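Local coordinates for FHA domain-containing protein DDL (Arabidopsis thaliana, PDB 3VPY) that probably recognises a phosphothreonine of Dicer-like1 through the cleft of its FHA domain, at residues A[84-90]-A[105-111]. Residues are numbered along the deposited sequence; the frame is centred on the assembly and turned at random.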
ATOM      1  N   LYS A  84       9.537  -2.240  -0.541  1.00 14.73           N
ATOM      2  CA  LYS A  84       8.378  -2.069  -1.412  1.00 14.18           C
ATOM      3  C   LYS A  84       7.084  -2.399  -0.705  1.00 13.18           C
ATOM      4  O   LYS A  84       7.087  -3.192   0.238  1.00 12.52           O
ATOM      5  CB  LYS A  84       8.510  -2.967  -2.646  1.00 14.46           C
ATOM      6  CG  LYS A  84       9.754  -2.646  -3.460  1.00 17.23           C
ATOM      7  CD  LYS A  84       9.743  -3.370  -4.786  1.00 20.82           C
ATOM      8  CE  LYS A  84       9.956  -4.862  -4.576  1.00 21.99           C
ATOM      9  NZ  LYS A  84       9.805  -5.623  -5.850  1.00 22.65           N
ATOM     10  N   PRO A  85       5.971  -1.781  -1.150  1.00 12.91           N
ATOM     11  CA  PRO A  85       4.659  -2.008  -0.536  1.00 12.50           C
ATOM     12  C   PRO A  85       4.000  -3.282  -1.037  1.00 12.16           C
ATOM     13  O   PRO A  85       4.024  -3.546  -2.242  1.00 13.28           O
ATOM     14  CB  PRO A  85       3.836  -0.800  -0.994  1.00 12.31           C
ATOM     15  CG  PRO A  85       4.429  -0.434  -2.336  1.00 12.22           C
ATOM     16  CD  PRO A  85       5.911  -0.798  -2.257  1.00 13.35           C
ATOM     17  N   TYR A  86       3.421  -4.049  -0.104  1.00 12.19           N
ATOM     18  CA  TYR A  86       2.598  -5.239  -0.417  1.00 13.02           C
ATOM     19  C   TYR A  86       1.282  -5.149   0.327  1.00 12.87           C
ATOM     20  O   TYR A  86       1.267  -4.747   1.490  1.00 14.79           O
ATOM     21  CB  TYR A  86       3.312  -6.529   0.034  1.00 13.00           C
ATOM     22  CG  TYR A  86       4.553  -6.740  -0.760  1.00 14.17           C
ATOM     23  CD1 TYR A  86       4.604  -7.687  -1.789  1.00 11.99           C
ATOM     24  CD2 TYR A  86       5.700  -5.975  -0.495  1.00 15.14           C
ATOM     25  CE1 TYR A  86       5.783  -7.839  -2.556  1.00 13.65           C
ATOM     26  CE2 TYR A  86       6.855  -6.116  -1.235  1.00 12.14           C
ATOM     27  CZ  TYR A  86       6.893  -7.040  -2.267  1.00 14.82           C
ATOM     28  OH  TYR A  86       8.051  -7.147  -2.980  1.00 15.47           O
ATOM     29  N   ILE A  87       0.186  -5.510  -0.314  1.00 12.62           N
ATOM     30  CA  ILE A  87      -1.096  -5.516   0.408  1.00 12.29           C
ATOM     31  C   ILE A  87      -1.445  -6.957   0.784  1.00 13.41           C
ATOM     32  O   ILE A  87      -1.101  -7.887   0.050  1.00 13.03           O
ATOM     33  CB  ILE A  87      -2.229  -4.839  -0.417  1.00 12.64           C
ATOM     34  CG1 ILE A  87      -3.485  -4.610   0.427  1.00 12.48           C
ATOM     35  CG2 ILE A  87      -2.561  -5.658  -1.686  1.00 13.79           C
ATOM     36  CD1 ILE A  87      -4.428  -3.612  -0.183  1.00 13.93           C
HETATM   37  N   MSE A  88      -2.125  -7.136   1.918  1.00 13.36           N
HETATM   38  CA  MSE A  88      -2.614  -8.452   2.303  1.00 15.54           C
HETATM   39  C   MSE A  88      -4.010  -8.296   2.895  1.00 13.84           C
HETATM   40  O   MSE A  88      -4.213  -7.505   3.827  1.00 13.48           O
HETATM   41  CB  MSE A  88      -1.673  -9.128   3.316  1.00 16.18           C
HETATM   42  CG  MSE A  88      -2.181 -10.482   3.720  1.00 17.53           C
HETATM   43 SE   MSE A  88      -0.980 -11.459   4.921  1.00 26.99          SE
HETATM   44  CE  MSE A  88       0.313 -12.174   3.695  1.00 28.11           C
ATOM     45  N   ASP A  89      -4.966  -9.026   2.326  1.00 12.96           N
ATOM     46  CA  ASP A  89      -6.309  -9.056   2.879  1.00 13.15           C
ATOM     47  C   ASP A  89      -6.346 -10.034   4.053  1.00 14.63           C
ATOM     48  O   ASP A  89      -5.774 -11.128   3.989  1.00 15.42           O
ATOM     49  CB  ASP A  89      -7.328  -9.438   1.826  1.00 13.98           C
ATOM     50  CG  ASP A  89      -8.711  -9.572   2.397  1.00 12.91           C
ATOM     51  OD1 ASP A  89      -9.465  -8.583   2.342  1.00 14.00           O
ATOM     52  OD2 ASP A  89      -9.043 -10.636   2.933  1.00 14.58           O
ATOM     53  N   LEU A  90      -7.052  -9.656   5.115  1.00 14.18           N
ATOM     54  CA  LEU A  90      -7.001 -10.442   6.346  1.00 16.41           C
ATOM     55  C   LEU A  90      -8.189 -11.382   6.471  1.00 16.95           C
ATOM     56  O   LEU A  90      -8.663 -11.656   7.589  1.00 20.24           O
ATOM     57  CB  LEU A  90      -6.883  -9.526   7.581  1.00 16.23           C
ATOM     58  CG  LEU A  90      -5.702  -8.546   7.528  1.00 15.94           C
ATOM     59  CD1 LEU A  90      -5.729  -7.564   8.687  1.00 18.02           C
ATOM     60  CD2 LEU A  90      -4.395  -9.307   7.558  1.00 16.01           C
ATOM     61  N   PRO A 105      -7.074 -13.998   0.137  1.00 19.41           N
ATOM     62  CA  PRO A 105      -6.700 -13.592   1.493  1.00 19.20           C
ATOM     63  C   PRO A 105      -5.390 -14.228   1.983  1.00 19.39           C
ATOM     64  O   PRO A 105      -5.013 -15.342   1.547  1.00 19.87           O
ATOM     65  CB  PRO A 105      -7.893 -14.068   2.347  1.00 20.39           C
ATOM     66  CG  PRO A 105      -8.558 -15.123   1.523  1.00 21.92           C
ATOM     67  CD  PRO A 105      -8.369 -14.710   0.100  1.00 20.41           C
ATOM     68  N   GLN A 106      -4.708 -13.517   2.882  1.00 18.19           N
ATOM     69  CA  GLN A 106      -3.513 -14.025   3.585  1.00 19.21           C
ATOM     70  C   GLN A 106      -2.328 -14.292   2.668  1.00 18.88           C
ATOM     71  O   GLN A 106      -1.489 -15.160   2.945  1.00 19.52           O
ATOM     72  CB  GLN A 106      -3.838 -15.264   4.444  1.00 20.90           C
ATOM     73  CG  GLN A 106      -5.047 -15.069   5.380  1.00 23.96           C
ATOM     74  CD  GLN A 106      -4.772 -14.186   6.589  1.00 27.86           C
ATOM     75  OE1 GLN A 106      -3.625 -13.867   6.914  1.00 30.66           O
ATOM     76  NE2 GLN A 106      -5.843 -13.797   7.276  1.00 31.45           N
ATOM     77  N   ARG A 107      -2.247 -13.495   1.601  1.00 17.70           N
ATOM     78  CA  ARG A 107      -1.157 -13.588   0.644  1.00 17.65           C
ATOM     79  C   ARG A 107      -0.689 -12.173   0.303  1.00 15.66           C
ATOM     80  O   ARG A 107      -1.507 -11.292   0.095  1.00 15.15           O
ATOM     81  CB  ARG A 107      -1.644 -14.341  -0.596  1.00 18.56           C
ATOM     82  CG  ARG A 107      -0.633 -14.404  -1.738  1.00 21.72           C
ATOM     83  CD  ARG A 107      -1.219 -15.149  -2.928  1.00 23.83           C
ATOM     84  NE  ARG A 107      -1.597 -16.532  -2.617  1.00 28.66           N
ATOM     85  CZ  ARG A 107      -2.309 -17.317  -3.429  1.00 30.74           C
ATOM     86  NH1 ARG A 107      -2.723 -16.863  -4.614  1.00 29.53           N
ATOM     87  NH2 ARG A 107      -2.611 -18.564  -3.066  1.00 32.27           N
ATOM     88  N   TYR A 108       0.626 -11.945   0.260  1.00 15.15           N
ATOM     89  CA  TYR A 108       1.118 -10.603  -0.087  1.00 14.90           C
ATOM     90  C   TYR A 108       1.051 -10.390  -1.589  1.00 15.09           C
ATOM     91  O   TYR A 108       1.533 -11.250  -2.370  1.00 16.12           O
ATOM     92  CB  TYR A 108       2.582 -10.426   0.326  1.00 15.68           C
ATOM     93  CG  TYR A 108       2.807 -10.282   1.811  1.00 16.00           C
ATOM     94  CD1 TYR A 108       2.203  -9.249   2.534  1.00 15.05           C
ATOM     95  CD2 TYR A 108       3.652 -11.168   2.489  1.00 17.23           C
ATOM     96  CE1 TYR A 108       2.395  -9.110   3.902  1.00 15.77           C
ATOM     97  CE2 TYR A 108       3.846 -11.036   3.876  1.00 18.02           C
ATOM     98  CZ  TYR A 108       3.219 -10.022   4.565  1.00 17.30           C
ATOM     99  OH  TYR A 108       3.416  -9.895   5.917  1.00 18.48           O
ATOM    100  N   TYR A 109       0.510  -9.236  -1.991  1.00 13.60           N
ATOM    101  CA  TYR A 109       0.494  -8.796  -3.390  1.00 13.36           C
ATOM    102  C   TYR A 109       1.258  -7.490  -3.539  1.00 13.16           C
ATOM    103  O   TYR A 109       0.941  -6.503  -2.869  1.00 13.73           O
ATOM    104  CB  TYR A 109      -0.954  -8.567  -3.872  1.00 13.03           C
ATOM    105  CG  TYR A 109      -1.742  -9.818  -4.073  1.00 14.71           C
ATOM    106  CD1 TYR A 109      -1.914 -10.352  -5.341  1.00 15.07           C
ATOM    107  CD2 TYR A 109      -2.336 -10.484  -2.987  1.00 14.57           C
ATOM    108  CE1 TYR A 109      -2.654 -11.510  -5.531  1.00 16.24           C
ATOM    109  CE2 TYR A 109      -3.076 -11.640  -3.174  1.00 15.94           C
ATOM    110  CZ  TYR A 109      -3.236 -12.145  -4.441  1.00 16.43           C
ATOM    111  OH  TYR A 109      -3.975 -13.298  -4.646  1.00 16.96           O
ATOM    112  N   GLU A 110       2.283  -7.487  -4.394  1.00 13.87           N
ATOM    113  CA  GLU A 110       3.073  -6.254  -4.590  1.00 14.34           C
ATOM    114  C   GLU A 110       2.188  -5.131  -5.154  1.00 13.97           C
ATOM    115  O   GLU A 110       1.367  -5.377  -6.051  1.00 13.70           O
ATOM    116  CB  GLU A 110       4.255  -6.502  -5.525  1.00 16.14           C
ATOM    117  CG  GLU A 110       5.230  -5.323  -5.578  1.00 17.22           C
ATOM    118  CD  GLU A 110       6.462  -5.606  -6.447  1.00 16.84           C
ATOM    119  OE1 GLU A 110       6.585  -6.729  -6.978  1.00 21.89           O
ATOM    120  OE2 GLU A 110       7.287  -4.691  -6.626  1.00 19.29           O
ATOM    121  N   LEU A 111       2.359  -3.925  -4.620  1.00 12.69           N
ATOM    122  CA  LEU A 111       1.634  -2.741  -5.106  1.00 13.04           C
ATOM    123  C   LEU A 111       2.539  -1.823  -5.924  1.00 14.08           C
ATOM    124  O   LEU A 111       3.750  -1.741  -5.680  1.00 14.52           O
ATOM    125  CB  LEU A 111       1.048  -1.969  -3.928  1.00 13.75           C
ATOM    126  CG  LEU A 111      -0.075  -2.621  -3.120  1.00 13.06           C
ATOM    127  CD1 LEU A 111      -0.513  -1.716  -1.982  1.00 15.99           C
ATOM    128  CD2 LEU A 111      -1.260  -2.973  -4.009  1.00 16.05           C
TER
HETATM  129  O   HOH W   1      -4.109 -11.057   0.530  1.00 15.66           O
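Tyr109 O accepts the backbone N-H of Ile87 (N to O 2.8 Å) and also lies 3.2 Å from Tyr86 CA, a CA-H...O contact. In the FHA beta-sandwich this joins the outermost strand 109-110 antiparallel to strand 79-89. Ile87 and Tyr109 are a hydrogen-bonded pair, Tyr109 N returning a bond to Ile87 O; Tyr86 and Glu110 form the next, non-hydrogen-bonded pair. Leu111 N continues the pairing onto Pro85 O. Toward the other end the chains part: a water accepts from Asp89 N and donates to Arg107 O, bridging the gap, before Gln106 N meets Asp89 O (2.8 Å). Asp89 OD1 is hydrogen-bonded to Ser92 OG and to Thr96 OG1 on strand 96-98.

The two faces differ. Ile87 CG2 packs on Leu111 CD2 (3.8 Å), and both side chains reach the second sheet at Ile98 and Ile117. On the other face Tyr86, which has Arg68 as a cation-pi partner, sets ring atom CE1 obliquely against Glu110 CB (3.6 Å). Glu110 runs extended past it, its CG anti to the backbone N (chi1 -171°), to a salt bridge. There Lys84 NZ meets Glu110 OE2 at 2.8 Å. The amine comes from above the carboxylate plane, 53° out of it. Farther along the same face, Met88, a selenomethionine, stretches straight from its backbone and bends at its last torsion (chi3 -80°), bringing the methyl over Tyr108 in a CH-pi contact. Met88 CE stands 3.4 Å above the Tyr108 ring centroid, almost exactly on its normal, while SE, 4.5 Å from it, adds a more distant Met-aromatic contact.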